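Long-range contacts in uncharacterized protein (Thermus thermophilus HB8, PDB 6SCE), which acts in type III CRISPR defence as a DNA nuclease that is switched on by cyclic oligoadenylate: residues A[254-259]-A[572-577]; A[418-423]-A[547-552]; A[436-441]-A[519-524]; A[443-448]-A[504-509]; A[585-590]-A[601-606]. All coordinates share one frame; numbering follows the deposited sequence.

Overall arrangement
Interactions 2 to 5 all involve the probable nuclease domain built on the sheet of strands 434-438 to 617-618; interaction 1 joins that domain to helix 240-257. Interaction 2 has its nearest atom about 3 Å from the bound RNA, whereas interaction 1 comes within about 6 Å of it and interaction 4 stays about 18 Å off. Interactions 2 and 3 meet where Phe547 N probably hydrogen-bonds to Gln519 O. Interactions 3 and 4, centres about 13 Å apart, share packing between Met522 and Tyr506. Val505 of interaction 4 rests on Val588 of interaction 5. Asn602 ND2 of interaction 5 lies 2.9 Å from Ala572 O of interaction 1, although the contact centres are about 18 Å apart.

Interaction 1: residues A[254-259]-A[572-577]; sequences AREYGV and AELVRS
Ser577, Leu574 and Glu573 on helix 561-579 meet Glu256 and Tyr257, the last turn of helix 240-257, in a buried junction, probably between two domains. The close part is where Ser577 CB lies 3.2 Å from Glu256 O, a buried carbonyl oxygen with no polar partner anywhere in the model. Beside it the Tyr257 ring turns its edge to the backbone of the other helix, with CE1 4.2 Å from Leu574 N, while Glu256 CG of its own helix lies over one of its faces. Leu574 CD1 touches Glu256 OE2 at 3.9 Å, but this carboxylate is held elsewhere: Arg206 and Thr540 bind OE2, and Tyr434 binds OE1. Arg206 also bonds to Tyr257 OH. The chain then leaves helix 240-257 at Gly258 through a Schellman motif.

Toward the more exposed flank direct contact gives way to water. Water 1 donates to Tyr257 O at 3.2 Å and to Glu573 OE1 at 3.1 Å, bridging the helices. Glu573 bends at chi2 (-62°), which swings its carboxylate along its own helix to Arg576. There Arg576 NE and NH2 both grip Glu573 OE1, which lies in the guanidinium plane, with NH2 at 2.9 Å and NE at 3.2 Å. No direct hydrogen bond crosses the contact; charge is settled within one helix or by third parties. The salt bridge from Arg206 would tend to keep the buried Glu256 carboxylate ionised.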
# COMPACT_ATOMS: atom_id res chain seq x y z
N ALA A 254 10.80 -9.37 7.07
CA ALA A 254 9.37 -9.51 7.28
C ALA A 254 8.67 -8.16 7.41
O ALA A 254 7.59 -7.97 6.85
CB ALA A 254 9.08 -10.35 8.51
N ARG A 255 9.28 -7.24 8.16
CA ARG A 255 8.72 -5.91 8.25
C ARG A 255 8.70 -5.24 6.87
O ARG A 255 7.70 -4.65 6.50
CB ARG A 255 9.50 -5.06 9.25
CG ARG A 255 8.86 -3.69 9.47
CD ARG A 255 9.61 -2.86 10.49
NE ARG A 255 9.05 -3.01 11.84
CZ ARG A 255 9.41 -2.27 12.89
NH1 ARG A 255 10.33 -1.31 12.76
NH2 ARG A 255 8.85 -2.49 14.07
N GLU A 256 9.79 -5.37 6.13
CA GLU A 256 9.93 -4.74 4.82
C GLU A 256 8.89 -5.21 3.81
O GLU A 256 8.36 -4.39 3.05
CB GLU A 256 11.33 -4.95 4.29
CG GLU A 256 11.55 -4.33 2.91
CD GLU A 256 12.95 -3.86 2.72
OE1 GLU A 256 13.34 -2.91 3.45
OE2 GLU A 256 13.66 -4.44 1.85
N TYR A 257 8.57 -6.49 3.80
CA TYR A 257 7.61 -7.01 2.82
C TYR A 257 6.21 -7.24 3.35
O TYR A 257 5.36 -7.82 2.65
CB TYR A 257 8.17 -8.26 2.19
CG TYR A 257 9.53 -8.07 1.59
CD1 TYR A 257 9.76 -7.13 0.59
CD2 TYR A 257 10.59 -8.86 2.01
CE1 TYR A 257 11.03 -6.96 0.05
CE2 TYR A 257 11.85 -8.71 1.47
CZ TYR A 257 12.07 -7.77 0.49
OH TYR A 257 13.36 -7.67 -0.01
N GLY A 258 5.94 -6.80 4.58
CA GLY A 258 4.60 -6.92 5.15
C GLY A 258 4.20 -8.32 5.62
O GLY A 258 3.02 -8.67 5.65
N VAL A 259 5.17 -9.11 6.07
CA VAL A 259 4.89 -10.44 6.61
C VAL A 259 4.71 -10.38 8.11
O VAL A 259 5.43 -9.65 8.81
CB VAL A 259 6.06 -11.37 6.25
CG1 VAL A 259 6.07 -12.63 7.10
CG2 VAL A 259 5.98 -11.69 4.77
N ALA A 572 9.95 -5.85 -7.56
CA ALA A 572 8.50 -5.58 -7.63
C ALA A 572 7.88 -5.48 -6.24
O ALA A 572 6.99 -4.64 -6.00
CB ALA A 572 7.79 -6.66 -8.45
N GLU A 573 8.38 -6.31 -5.31
CA GLU A 573 7.86 -6.31 -3.94
C GLU A 573 8.42 -5.15 -3.14
O GLU A 573 7.71 -4.58 -2.30
CB GLU A 573 8.19 -7.64 -3.24
CG GLU A 573 7.66 -8.88 -3.95
CD GLU A 573 6.15 -8.92 -4.07
OE1 GLU A 573 5.45 -8.25 -3.29
OE2 GLU A 573 5.65 -9.62 -4.97
N LEU A 574 9.69 -4.81 -3.36
CA LEU A 574 10.28 -3.64 -2.71
C LEU A 574 9.53 -2.39 -3.13
O LEU A 574 9.20 -1.53 -2.31
CB LEU A 574 11.77 -3.49 -3.06
CG LEU A 574 12.43 -2.18 -2.64
CD1 LEU A 574 12.57 -2.15 -1.11
CD2 LEU A 574 13.76 -1.96 -3.35
N VAL A 575 9.27 -2.27 -4.43
CA VAL A 575 8.57 -1.11 -4.97
C VAL A 575 7.18 -1.01 -4.33
O VAL A 575 6.81 0.05 -3.82
CB VAL A 575 8.49 -1.19 -6.51
CG1 VAL A 575 7.49 -0.17 -7.08
CG2 VAL A 575 9.88 -0.97 -7.12
N ARG A 576 6.46 -2.13 -4.31
CA ARG A 576 5.11 -2.17 -3.75
C ARG A 576 5.09 -1.81 -2.28
O ARG A 576 4.32 -0.95 -1.84
CB ARG A 576 4.46 -3.55 -3.95
CG ARG A 576 3.07 -3.68 -3.30
CD ARG A 576 2.38 -5.00 -3.63
NE ARG A 576 3.03 -6.16 -3.00
CZ ARG A 576 2.71 -6.69 -1.81
NH1 ARG A 576 1.73 -6.20 -1.06
NH2 ARG A 576 3.39 -7.74 -1.35
N SER A 577 5.94 -2.47 -1.51
CA SER A 577 5.88 -2.37 -0.06
C SER A 577 6.45 -1.06 0.46
O SER A 577 5.81 -0.37 1.25
CB SER A 577 6.57 -3.55 0.58
OG SER A 577 5.89 -4.73 0.23
O HOH W 1 5.82 -7.16 -0.46

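Interaction 2: residues A[418-423]-A[547-552]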
# COMPACT_ATOMS: atom_id res chain seq x y z
N VAL A 418 -0.96 20.03 -6.29
CA VAL A 418 -0.02 19.90 -5.19
C VAL A 418 1.31 20.50 -5.61
O VAL A 418 1.70 20.33 -6.76
CB VAL A 418 0.17 18.42 -4.87
CG1 VAL A 418 1.16 18.21 -3.72
CG2 VAL A 418 -1.18 17.84 -4.46
N PRO A 419 2.02 21.19 -4.70
CA PRO A 419 3.35 21.69 -5.10
C PRO A 419 4.39 20.56 -5.05
O PRO A 419 5.29 20.56 -4.22
CB PRO A 419 3.65 22.78 -4.07
CG PRO A 419 2.71 22.56 -2.93
CD PRO A 419 1.57 21.70 -3.40
N TRP A 420 4.28 19.64 -5.98
CA TRP A 420 5.11 18.44 -5.95
C TRP A 420 6.58 18.79 -6.11
O TRP A 420 7.43 18.03 -5.66
CB TRP A 420 4.74 17.50 -7.07
CG TRP A 420 3.40 16.84 -6.94
CD1 TRP A 420 2.35 16.94 -7.79
CD2 TRP A 420 3.02 15.90 -5.94
NE1 TRP A 420 1.31 16.14 -7.36
CE2 TRP A 420 1.72 15.47 -6.24
CE3 TRP A 420 3.66 15.37 -4.81
CZ2 TRP A 420 1.02 14.56 -5.44
CZ3 TRP A 420 2.96 14.43 -4.03
CH2 TRP A 420 1.68 14.05 -4.36
N GLU A 421 6.87 19.92 -6.75
CA GLU A 421 8.25 20.37 -6.95
C GLU A 421 8.99 20.60 -5.64
O GLU A 421 10.21 20.62 -5.61
CB GLU A 421 8.34 21.61 -7.87
CG GLU A 421 7.83 22.91 -7.25
CD GLU A 421 6.31 23.02 -7.20
OE1 GLU A 421 5.60 22.11 -7.69
OE2 GLU A 421 5.81 24.02 -6.65
N GLU A 422 8.25 20.74 -4.55
CA GLU A 422 8.84 20.86 -3.20
C GLU A 422 9.09 19.52 -2.53
O GLU A 422 9.60 19.47 -1.43
CB GLU A 422 7.93 21.65 -2.29
CG GLU A 422 7.57 23.04 -2.77
CD GLU A 422 6.58 23.71 -1.84
OE1 GLU A 422 6.28 23.14 -0.76
OE2 GLU A 422 6.08 24.80 -2.19
N GLY A 423 8.68 18.45 -3.18
CA GLY A 423 8.83 17.10 -2.64
C GLY A 423 10.26 16.61 -2.78
O GLY A 423 11.03 17.09 -3.64
N PHE A 547 11.30 10.88 -7.47
CA PHE A 547 9.92 11.15 -7.05
C PHE A 547 9.30 12.10 -8.06
O PHE A 547 9.90 13.11 -8.42
CB PHE A 547 9.92 11.74 -5.63
CG PHE A 547 8.54 12.00 -5.10
CD1 PHE A 547 7.66 10.96 -4.88
CD2 PHE A 547 8.12 13.31 -4.84
CE1 PHE A 547 6.38 11.20 -4.42
CE2 PHE A 547 6.84 13.55 -4.36
CZ PHE A 547 5.97 12.49 -4.15
N HIS A 548 8.13 11.74 -8.59
CA HIS A 548 7.46 12.62 -9.53
C HIS A 548 5.96 12.54 -9.33
O HIS A 548 5.37 11.50 -9.57
CB HIS A 548 7.83 12.26 -10.96
CG HIS A 548 7.33 13.25 -11.97
ND1 HIS A 548 7.55 14.60 -11.85
CD2 HIS A 548 6.63 13.07 -13.12
CE1 HIS A 548 6.98 15.22 -12.88
NE2 HIS A 548 6.42 14.32 -13.66
N ARG A 549 5.36 13.62 -8.86
CA ARG A 549 3.90 13.77 -8.81
C ARG A 549 3.11 12.70 -8.05
O ARG A 549 2.03 12.33 -8.47
CB ARG A 549 3.37 13.89 -10.23
CG ARG A 549 3.95 15.13 -10.92
CD ARG A 549 3.26 15.44 -12.23
NE ARG A 549 1.81 15.63 -12.11
CZ ARG A 549 1.20 16.74 -11.70
NH1 ARG A 549 1.87 17.82 -11.31
NH2 ARG A 549 -0.13 16.77 -11.67
N GLY A 550 3.61 12.22 -6.91
CA GLY A 550 2.86 11.22 -6.10
C GLY A 550 3.16 9.76 -6.39
O GLY A 550 2.39 8.81 -5.97
N ALA A 551 4.25 9.54 -7.13
CA ALA A 551 4.79 8.20 -7.32
C ALA A 551 6.29 8.22 -7.07
O ALA A 551 7.03 9.04 -7.62
CB ALA A 551 4.47 7.67 -8.70
N LEU A 552 6.73 7.33 -6.18
CA LEU A 552 8.15 7.09 -5.95
C LEU A 552 8.62 6.01 -6.92
O LEU A 552 7.90 5.05 -7.21
CB LEU A 552 8.39 6.61 -4.52
CG LEU A 552 9.85 6.65 -4.06
CD1 LEU A 552 10.42 8.04 -4.08
CD2 LEU A 552 9.89 6.12 -2.63
O HOH W 2 1.19 20.21 -9.29
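At the edge of the cyclic nucleotide site, Trp420, from the loop after strand 415-417, lies flat on the Arg549-Gly550 turn of the hairpin of strands 541-548 and 551-558. Gly550 O of this turn accepts a hydrogen bond from N6 of a bound adenine. The indole is sandwiched. Arg549 CA stands 3.5 Å from the centroid of its five-membered ring, almost on the ring normal, and Gly550 CA lies 3.9 Å from that of the six-membered ring on the same face; both are CH-pi contacts. Val418 CG1 presses on the opposite face.

The benzo end of Trp420 runs into Phe547, CZ3 to CZ 3.6 Å, the tryptophan coming at the edge of the phenyl ring with the planes 70° apart. Arg549 folds back at chi3 (57°), which carries its guanidinium past the other end of the indole, where NH1 is 3.7 Å from Trp420 CD1. The two planes stand 75° apart, so this is no parallel stack. Asp406 fixes both partners, through a salt bridge to Arg549 NH2 and a backbone carbonyl bond from Trp420 NE1. Water 2 lies 2.6 Å from Val418 O and accepts from Arg549 NH1 at 3.2 Å.

Gly423 packs more distantly on Phe547, its CA 4.4 Å from CE2. The turn has the positive phi angles of a type I' two-residue beta hairpin. That hairpin joins the second and third strands of an alpha-beta-beta-beta-alpha-beta core, a topology consistent with the PD-(D/E)XK nucleases.

Interaction 3: residues A[436-441]-A[519-524]; sequences FEEEYP and QARMGG
Met522, Tyr440 and Gly524 carry most of this meeting between strand 519-528 and the end of the outer strand 434-438. Met522, present as selenomethionine, bends at chi3 (76°) so that CE reaches Tyr440 CD2 at 3.9 Å. Its SE stands obliquely to the ring, 5.1 Å from the centroid, in a Met-aromatic contact, and also touches Tyr440 CB.

Gly524 faces Glu438 as a non-hydrogen-bonded antiparallel pair. With no side chain in the way, its CA comes 3.2 Å from Glu437 O in a CA-H...O contact. One residue on, Glu439 N donates to Gly523 O at 2.9 Å, nearly straight at 174°. That same oxygen accepts from water 4, which in turn accepts from Tyr440 N.

Phe436 points the edge of its ring at the strand, CZ 3.3 Å from Met522 O. Glu438 OE1 lies 4.1 Å from Arg521 NE, beyond a salt bridge; Glu426 pairs with that NE instead, while water 3 joins Glu438 OE1 to Met522 N. With a single direct hydrogen bond between the segments, water 4 continues the backbone pairing past the strand end, and Met522 O, buried against the Phe436 edge, has no polar partner in the model.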
# COMPACT_ATOMS: atom_id res chain seq x y z
N PHE A 436 17.24 7.17 3.74
CA PHE A 436 17.91 6.88 2.49
C PHE A 436 19.36 7.35 2.63
O PHE A 436 19.60 8.53 2.68
CB PHE A 436 17.22 7.64 1.36
CG PHE A 436 17.88 7.47 0.02
CD1 PHE A 436 18.43 6.26 -0.36
CD2 PHE A 436 17.93 8.52 -0.88
CE1 PHE A 436 19.04 6.11 -1.59
CE2 PHE A 436 18.53 8.36 -2.12
CZ PHE A 436 19.08 7.16 -2.47
N GLU A 437 20.30 6.41 2.73
CA GLU A 437 21.74 6.75 2.83
C GLU A 437 22.36 6.71 1.44
O GLU A 437 22.59 5.64 0.88
CB GLU A 437 22.46 5.84 3.81
CG GLU A 437 22.11 6.17 5.25
CD GLU A 437 22.81 5.30 6.28
OE1 GLU A 437 23.69 4.49 5.90
OE2 GLU A 437 22.48 5.42 7.48
N GLU A 438 22.57 7.89 0.87
CA GLU A 438 23.08 8.04 -0.47
C GLU A 438 24.56 7.68 -0.52
O GLU A 438 25.33 8.06 0.36
CB GLU A 438 22.90 9.48 -0.95
CG GLU A 438 21.48 9.84 -1.35
CD GLU A 438 21.32 11.32 -1.57
OE1 GLU A 438 21.14 11.74 -2.72
OE2 GLU A 438 21.40 12.08 -0.59
N GLU A 439 24.93 6.94 -1.56
CA GLU A 439 26.34 6.61 -1.83
C GLU A 439 27.08 7.73 -2.56
O GLU A 439 28.30 7.81 -2.48
CB GLU A 439 26.43 5.33 -2.66
CG GLU A 439 26.74 4.08 -1.86
CD GLU A 439 27.06 2.91 -2.76
OE1 GLU A 439 26.20 2.58 -3.62
OE2 GLU A 439 28.16 2.32 -2.63
N TYR A 440 26.34 8.58 -3.27
CA TYR A 440 26.91 9.65 -4.07
C TYR A 440 26.15 10.97 -3.89
O TYR A 440 25.70 11.57 -4.86
CB TYR A 440 26.91 9.23 -5.56
CG TYR A 440 27.49 7.85 -5.82
CD1 TYR A 440 28.85 7.61 -5.66
CD2 TYR A 440 26.68 6.79 -6.22
CE1 TYR A 440 29.39 6.36 -5.89
CE2 TYR A 440 27.22 5.52 -6.46
CZ TYR A 440 28.59 5.32 -6.28
OH TYR A 440 29.15 4.08 -6.50
N PRO A 441 26.01 11.44 -2.63
CA PRO A 441 25.15 12.59 -2.32
C PRO A 441 25.47 13.87 -3.10
O PRO A 441 24.56 14.63 -3.43
CB PRO A 441 25.36 12.81 -0.82
CG PRO A 441 26.63 12.11 -0.48
CD PRO A 441 26.72 10.95 -1.43
N GLN A 519 12.25 15.10 -8.76
CA GLN A 519 13.55 15.03 -8.10
C GLN A 519 14.17 13.65 -8.33
O GLN A 519 13.52 12.63 -8.06
CB GLN A 519 13.38 15.30 -6.61
CG GLN A 519 13.18 16.76 -6.26
CD GLN A 519 14.49 17.46 -5.91
OE1 GLN A 519 15.50 17.33 -6.62
NE2 GLN A 519 14.50 18.19 -4.79
N ALA A 520 15.41 13.62 -8.82
CA ALA A 520 16.17 12.37 -9.02
C ALA A 520 17.40 12.31 -8.13
O ALA A 520 17.99 13.34 -7.78
CB ALA A 520 16.57 12.22 -10.48
N ARG A 521 17.75 11.09 -7.73
CA ARG A 521 18.88 10.83 -6.87
C ARG A 521 19.61 9.60 -7.36
O ARG A 521 19.03 8.70 -7.99
CB ARG A 521 18.44 10.54 -5.43
CG ARG A 521 17.59 11.61 -4.77
CD ARG A 521 18.42 12.77 -4.26
NE ARG A 521 17.58 13.71 -3.53
CZ ARG A 521 16.94 14.75 -4.07
NH1 ARG A 521 17.06 15.03 -5.37
NH2 ARG A 521 16.20 15.53 -3.31
N MSE A 522 20.90 9.53 -7.01
CA MSE A 522 21.68 8.33 -7.29
C MSE A 522 21.36 7.31 -6.22
O MSE A 522 20.41 7.48 -5.46
CB MSE A 522 23.15 8.76 -7.41
CG MSE A 522 23.31 9.50 -8.72
SE MSE A 522 25.25 9.51 -9.19
CE MSE A 522 25.26 7.66 -9.80
N GLY A 523 22.14 6.23 -6.19
CA GLY A 523 21.87 5.08 -5.37
C GLY A 523 22.29 5.15 -3.93
O GLY A 523 22.87 6.13 -3.46
N GLY A 524 21.96 4.10 -3.21
CA GLY A 524 22.33 4.00 -1.82
C GLY A 524 21.54 2.95 -1.08
O GLY A 524 21.04 1.99 -1.67
O HOH W 3 22.01 11.59 -5.36
O HOH W 4 23.62 8.69 -4.16

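Interaction 4: residues A[443-448]-A[504-509]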
# COMPACT_ATOMS: atom_id res chain seq x y z
N ALA A 443 27.07 14.07 -6.15
CA ALA A 443 26.96 13.93 -7.60
C ALA A 443 25.82 14.79 -8.13
O ALA A 443 24.73 14.81 -7.57
CB ALA A 443 26.73 12.47 -7.98
N ARG A 444 26.09 15.50 -9.22
CA ARG A 444 25.12 16.35 -9.88
C ARG A 444 25.38 16.19 -11.37
O ARG A 444 26.37 15.57 -11.73
CB ARG A 444 25.29 17.81 -9.45
CG ARG A 444 24.95 18.07 -7.98
CD ARG A 444 23.48 17.81 -7.70
NE ARG A 444 23.08 18.17 -6.34
CZ ARG A 444 23.38 17.47 -5.24
NH1 ARG A 444 22.95 17.89 -4.05
NH2 ARG A 444 24.11 16.36 -5.30
N PRO A 445 24.48 16.70 -12.23
CA PRO A 445 24.77 16.56 -13.65
C PRO A 445 25.95 17.46 -14.05
O PRO A 445 26.10 18.55 -13.49
CB PRO A 445 23.46 17.00 -14.34
CG PRO A 445 22.44 17.13 -13.26
CD PRO A 445 23.21 17.41 -12.00
N ASP A 446 26.77 16.97 -14.99
CA ASP A 446 27.98 17.67 -15.48
C ASP A 446 28.30 17.14 -16.87
O ASP A 446 28.62 15.95 -17.00
CB ASP A 446 29.17 17.43 -14.54
CG ASP A 446 30.48 18.06 -15.04
OD1 ASP A 446 30.98 17.66 -16.12
OD2 ASP A 446 31.03 18.92 -14.32
N PRO A 447 28.20 17.99 -17.92
CA PRO A 447 28.32 17.52 -19.31
C PRO A 447 29.57 16.70 -19.63
O PRO A 447 29.48 15.69 -20.36
CB PRO A 447 28.32 18.82 -20.12
CG PRO A 447 27.57 19.78 -19.27
CD PRO A 447 27.95 19.44 -17.86
N GLY A 448 30.71 17.12 -19.09
CA GLY A 448 31.99 16.48 -19.39
C GLY A 448 32.14 15.14 -18.71
O GLY A 448 32.64 14.19 -19.30
N ALA A 504 25.01 7.95 -15.74
CA ALA A 504 24.30 8.26 -16.99
C ALA A 504 22.79 8.23 -16.79
O ALA A 504 22.07 9.08 -17.31
CB ALA A 504 24.69 7.28 -18.08
N VAL A 505 22.31 7.21 -16.10
CA VAL A 505 20.87 7.08 -15.91
C VAL A 505 20.38 8.27 -15.07
O VAL A 505 19.44 8.94 -15.47
CB VAL A 505 20.49 5.72 -15.31
CG1 VAL A 505 19.02 5.72 -14.85
CG2 VAL A 505 20.70 4.63 -16.35
N TYR A 506 21.05 8.53 -13.95
CA TYR A 506 20.73 9.68 -13.11
C TYR A 506 20.75 11.01 -13.86
O TYR A 506 19.89 11.88 -13.63
CB TYR A 506 21.67 9.76 -11.93
CG TYR A 506 21.76 11.13 -11.30
CD1 TYR A 506 20.79 11.57 -10.40
CD2 TYR A 506 22.80 12.01 -11.62
CE1 TYR A 506 20.87 12.83 -9.82
CE2 TYR A 506 22.89 13.26 -11.04
CZ TYR A 506 21.92 13.67 -10.15
OH TYR A 506 22.01 14.92 -9.60
N SER A 507 21.73 11.18 -14.74
CA SER A 507 21.87 12.45 -15.45
C SER A 507 20.70 12.67 -16.39
O SER A 507 20.12 13.74 -16.41
CB SER A 507 23.20 12.53 -16.23
OG SER A 507 24.31 12.56 -15.33
N HIS A 508 20.35 11.66 -17.17
CA HIS A 508 19.25 11.81 -18.10
C HIS A 508 17.90 11.86 -17.37
O HIS A 508 16.97 12.50 -17.86
CB HIS A 508 19.27 10.72 -19.15
CG HIS A 508 20.44 10.81 -20.08
ND1 HIS A 508 20.61 11.86 -20.95
CD2 HIS A 508 21.52 10.01 -20.25
CE1 HIS A 508 21.74 11.70 -21.63
NE2 HIS A 508 22.30 10.58 -21.22
N LEU A 509 17.78 11.18 -16.23
CA LEU A 509 16.54 11.30 -15.43
C LEU A 509 16.37 12.71 -14.95
O LEU A 509 15.27 13.30 -15.03
CB LEU A 509 16.55 10.33 -14.23
CG LEU A 509 16.24 8.88 -14.61
CD1 LEU A 509 16.48 7.96 -13.42
CD2 LEU A 509 14.82 8.71 -15.15
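Pro445 and Ser507 bring the extended approach to helix 447-458 over helix 499-513, their CA atoms 5.3 Å apart. Tyr506 does most of the touching: CG anti to the backbone N (chi1 159°) sends the ring out beneath residues 443-445. Its edge, not its face, meets their backbone, with CE2 3.9 Å from Arg444 C. The hydroxyl oxygen OH reaches 3.4 Å from Arg444 CA and 3.7 Å from Pro445 CD.

Arg444 bends at chi2 and passes over this hydroxyl, CD to Tyr506 OH 3.8 Å, its guanidinium plane steeply inclined to the ring. NH2 then curls back to donate to Ala443 O at 2.8 Å, from above the carbonyl plane, and to Pro441 O as well, fixing the charged end close to its own chain. Ser507 OG comes only within 4.4 Å of Pro445 CA and is bonded to Tyr503 O in its own helix. Tyr503 OH adds a bond across to Arg444 O.

Asp446 follows as the N-cap of helix 447-458, its OD1 accepting weakly from Gly448 N. Ala443 packs against helix 473-484, Ser507 and His508 touch Leu450 of helix 447-458, and Val505 and Leu509 face strand 551-558.

Interaction 5: residues A[585-590]-A[601-606]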
# COMPACT_ATOMS: atom_id res chain seq x y z
N GLY A 585 9.22 0.69 -10.53
CA GLY A 585 10.65 0.41 -10.58
C GLY A 585 11.11 0.63 -12.01
O GLY A 585 10.48 0.14 -12.94
N LEU A 586 12.18 1.39 -12.19
CA LEU A 586 12.75 1.60 -13.51
C LEU A 586 13.95 0.66 -13.65
O LEU A 586 14.88 0.72 -12.86
CB LEU A 586 13.18 3.05 -13.68
CG LEU A 586 13.69 3.42 -15.07
CD1 LEU A 586 12.58 3.31 -16.09
CD2 LEU A 586 14.29 4.82 -15.04
N MSE A 587 13.88 -0.22 -14.63
CA MSE A 587 14.89 -1.26 -14.81
C MSE A 587 15.63 -0.89 -16.08
O MSE A 587 15.04 -0.89 -17.15
CB MSE A 587 14.22 -2.62 -14.95
CG MSE A 587 13.09 -2.85 -13.95
SE MSE A 587 13.88 -3.19 -12.19
CE MSE A 587 14.45 -5.05 -12.46
N VAL A 588 16.91 -0.54 -15.95
CA VAL A 588 17.70 -0.06 -17.11
C VAL A 588 18.92 -0.95 -17.35
O VAL A 588 19.76 -1.17 -16.44
CB VAL A 588 18.24 1.38 -16.91
CG1 VAL A 588 18.95 1.89 -18.18
CG2 VAL A 588 17.10 2.33 -16.54
N ALA A 589 19.01 -1.47 -18.57
CA ALA A 589 20.16 -2.26 -19.00
C ALA A 589 21.03 -1.48 -19.99
O ALA A 589 20.51 -0.76 -20.84
CB ALA A 589 19.70 -3.56 -19.65
N ARG A 590 22.34 -1.60 -19.86
CA ARG A 590 23.25 -1.10 -20.90
C ARG A 590 22.88 -1.74 -22.23
O ARG A 590 22.66 -1.04 -23.23
CB ARG A 590 24.70 -1.41 -20.54
CG ARG A 590 25.71 -0.71 -21.43
CD ARG A 590 27.08 -1.36 -21.35
NE ARG A 590 27.82 -1.14 -22.59
CZ ARG A 590 27.78 -1.93 -23.66
NH1 ARG A 590 28.51 -1.61 -24.73
NH2 ARG A 590 27.04 -3.03 -23.68
N PRO A 601 3.66 -5.60 -13.59
CA PRO A 601 2.72 -4.48 -13.48
C PRO A 601 3.31 -3.18 -12.91
O PRO A 601 2.83 -2.10 -13.24
CB PRO A 601 1.63 -5.00 -12.53
CG PRO A 601 1.74 -6.49 -12.59
CD PRO A 601 3.20 -6.78 -12.83
N ASN A 602 4.32 -3.27 -12.06
CA ASN A 602 4.91 -2.05 -11.47
C ASN A 602 6.35 -1.77 -11.89
O ASN A 602 6.97 -0.87 -11.35
CB ASN A 602 4.76 -2.03 -9.94
CG ASN A 602 5.65 -3.01 -9.23
OD1 ASN A 602 6.28 -3.87 -9.84
ND2 ASN A 602 5.70 -2.91 -7.89
N LEU A 603 6.87 -2.51 -12.86
CA LEU A 603 8.23 -2.22 -13.37
C LEU A 603 8.19 -1.76 -14.82
O LEU A 603 7.28 -2.13 -15.55
CB LEU A 603 9.13 -3.43 -13.23
CG LEU A 603 9.17 -4.09 -11.85
CD1 LEU A 603 10.04 -5.34 -11.88
CD2 LEU A 603 9.69 -3.10 -10.81
N VAL A 604 9.16 -0.93 -15.20
CA VAL A 604 9.31 -0.42 -16.57
C VAL A 604 10.74 -0.78 -17.00
O VAL A 604 11.69 -0.59 -16.23
CB VAL A 604 9.09 1.11 -16.62
CG1 VAL A 604 9.39 1.68 -18.01
CG2 VAL A 604 7.68 1.47 -16.21
N TYR A 605 10.88 -1.35 -18.19
CA TYR A 605 12.16 -1.85 -18.68
C TYR A 605 12.69 -0.97 -19.80
O TYR A 605 11.98 -0.70 -20.77
CB TYR A 605 12.00 -3.27 -19.19
CG TYR A 605 11.77 -4.25 -18.08
CD1 TYR A 605 10.48 -4.53 -17.61
CD2 TYR A 605 12.83 -4.89 -17.47
CE1 TYR A 605 10.28 -5.44 -16.59
CE2 TYR A 605 12.64 -5.80 -16.45
CZ TYR A 605 11.36 -6.06 -16.01
OH TYR A 605 11.20 -6.97 -14.99
N MSE A 606 13.93 -0.51 -19.65
CA MSE A 606 14.56 0.34 -20.66
C MSE A 606 15.98 -0.10 -20.93
O MSE A 606 16.58 -0.86 -20.15
CB MSE A 606 14.59 1.79 -20.19
CG MSE A 606 13.19 2.32 -19.95
SE MSE A 606 13.31 4.22 -19.55
CE MSE A 606 13.28 4.97 -21.39
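Met587 and Tyr605 lie side by side on one face of a parallel strand pair, pointing the same way. Met587, a selenomethionine here, lays CG over the face of the tyrosine ring, 4.2 Å from its centroid and 20° off the normal, in a CH-pi contact; its CB reaches Tyr605 CD2 at 3.7 Å. Leu603 continues this face, with CD2 3.6 Å from Gly585 CA. Met571 and Ala568 of helix 561-579 pack on Met587 and Tyr605.

The other face carries Leu586, Val588, Val604 and Met606. The side chains of Leu586 and Met606 run across each other at a slant, CD1 to SE 3.7 Å, and Leu586 CD1 also meets Val604 CG1 at 4.1 Å. Helix 623-627 touches Val604 and Met606, while Val505 and Leu509 of helix 499-513 rest on Val588 and Leu586.

Five backbone bonds keep the register, running from Gly585 N to Asn602 O (2.9 Å) through to Ala589 N to Met606 O (3.0 Å). In the middle, Met587 N meets Val604 O almost head-on at 2.7 Å. Strand 551-558, helix 561-579 and strand 584-592 form a beta-alpha-beta crossover, and strand 603-607 extends its parallel side, as in the alpha/beta sheets of PD-(D/E)XK nucleases.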